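PDB 3OOX: putative 2OG-Fe(II) oxygenase family protein, which probably acts as an iron(II)-dependent oxygenase that uses 2-oxoglutarate and dioxygen, perhaps forming ethene or oxidising L-arginine. Local coordinates for residues 12-15 against 20-23. Sequence-based numbering, arbitrary orientation.
Sequences FSLY and TRFA
Y15 N donates a 2.9 Å hydrogen bond to F12 O, and the turn this closes within 12-15 sets the backbone against the ring of F22, with Y15 N itself lying over one face of that ring. Segments 12-15 and 20-23 meet through van der Waals, CH-pi and aromatic contacts. Y15 CB sits on the same face, 4.1 Å from the F22 centroid and only 15° off the ring normal, in a CH-pi contact. The tyrosine ring continues from there as an offset edge-to-face partner, its plane at 89° to that of F22, with CD1 bringing the edge to within 3.8 Å of F22 CE2. With CG anti to the backbone N (chi1 -176°), F22 reaches out of its helix toward the turn, and its far end, CZ, comes to the ring edge of F12 at 4.0 Å from CD1. F22 CB packs 3.9 Å from L14 CB. The isopropyl end of L14 turns instead to R21, whose chain, extended from CG to NE, crosses the leucine at a slant: L14 CD1 lies over one guanidinium face, offset toward its rim, while CD2 is 3.6 Å from NH1. NE of R21 is also salt-bridged to E25. The contact packs the short helix 13-17 against the first turns of helix 19-33, two successive helices in the N-terminal region of the non-haem dioxygenase family. Strand 10-11, just before them, is an outermost strand of the large mixed sheet, beside 35-39, whose L38 touches F12 and F22; F22 also meets A148 of helix 127-152, and Y15 OH is hydrogen-bonded to E147 there.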
# COMPACT_ATOMS: atom_id res chain seq x y z
N PHE A 12 10.79 0.34 -15.01
CA PHE A 12 11.28 1.55 -14.39
C PHE A 12 12.48 2.14 -15.16
O PHE A 12 12.77 3.32 -15.01
CB PHE A 12 11.61 1.32 -12.91
CG PHE A 12 12.03 2.56 -12.19
CD1 PHE A 12 11.13 3.59 -11.97
CD2 PHE A 12 13.33 2.73 -11.78
CE1 PHE A 12 11.52 4.76 -11.32
CE2 PHE A 12 13.73 3.91 -11.16
CZ PHE A 12 12.83 4.91 -10.93
N SER A 13 13.16 1.36 -15.99
CA SER A 13 14.27 1.91 -16.78
C SER A 13 13.78 3.06 -17.68
O SER A 13 14.55 3.97 -18.04
CB SER A 13 14.94 0.79 -17.59
OG SER A 13 14.08 0.33 -18.61
N LEU A 14 12.49 3.05 -18.03
CA LEU A 14 11.90 4.08 -18.85
C LEU A 14 11.75 5.42 -18.12
O LEU A 14 11.59 6.45 -18.78
CB LEU A 14 10.54 3.65 -19.42
CG LEU A 14 10.59 2.43 -20.35
CD1 LEU A 14 9.16 2.02 -20.70
CD2 LEU A 14 11.43 2.59 -21.63
N TYR A 15 11.75 5.42 -16.79
CA TYR A 15 11.62 6.66 -16.03
C TYR A 15 12.69 7.67 -16.46
O TYR A 15 12.36 8.82 -16.72
CB TYR A 15 11.67 6.36 -14.53
CG TYR A 15 11.69 7.59 -13.64
CD1 TYR A 15 10.52 8.17 -13.18
CD2 TYR A 15 12.90 8.15 -13.23
CE1 TYR A 15 10.56 9.32 -12.34
CE2 TYR A 15 12.95 9.25 -12.40
CZ TYR A 15 11.79 9.84 -11.96
OH TYR A 15 11.87 10.97 -11.14
N THR A 20 8.22 10.13 -21.03
CA THR A 20 6.91 10.30 -21.68
C THR A 20 6.21 8.96 -21.91
O THR A 20 5.01 8.82 -21.63
CB THR A 20 7.07 11.07 -23.02
OG1 THR A 20 7.52 12.39 -22.71
CG2 THR A 20 5.73 11.16 -23.78
N ARG A 21 6.95 7.97 -22.39
CA ARG A 21 6.40 6.63 -22.53
C ARG A 21 6.07 5.94 -21.17
O ARG A 21 5.03 5.27 -21.04
CB ARG A 21 7.36 5.78 -23.35
CG ARG A 21 7.05 4.31 -23.40
CD ARG A 21 8.04 3.60 -24.28
NE ARG A 21 7.90 2.15 -24.14
CZ ARG A 21 8.85 1.27 -24.39
NH1 ARG A 21 10.04 1.66 -24.85
NH2 ARG A 21 8.61 -0.02 -24.18
N PHE A 22 6.96 6.10 -20.19
CA PHE A 22 6.76 5.60 -18.85
C PHE A 22 5.42 6.07 -18.29
O PHE A 22 4.60 5.27 -17.84
CB PHE A 22 7.92 6.06 -17.94
CG PHE A 22 7.86 5.52 -16.52
CD1 PHE A 22 8.00 4.15 -16.27
CD2 PHE A 22 7.72 6.38 -15.45
CE1 PHE A 22 7.97 3.66 -14.99
CE2 PHE A 22 7.69 5.88 -14.17
CZ PHE A 22 7.82 4.52 -13.95
N ALA A 23 5.19 7.38 -18.32
CA ALA A 23 3.96 7.97 -17.81
C ALA A 23 2.73 7.48 -18.59
O ALA A 23 1.73 7.12 -17.98
CB ALA A 23 4.05 9.50 -17.83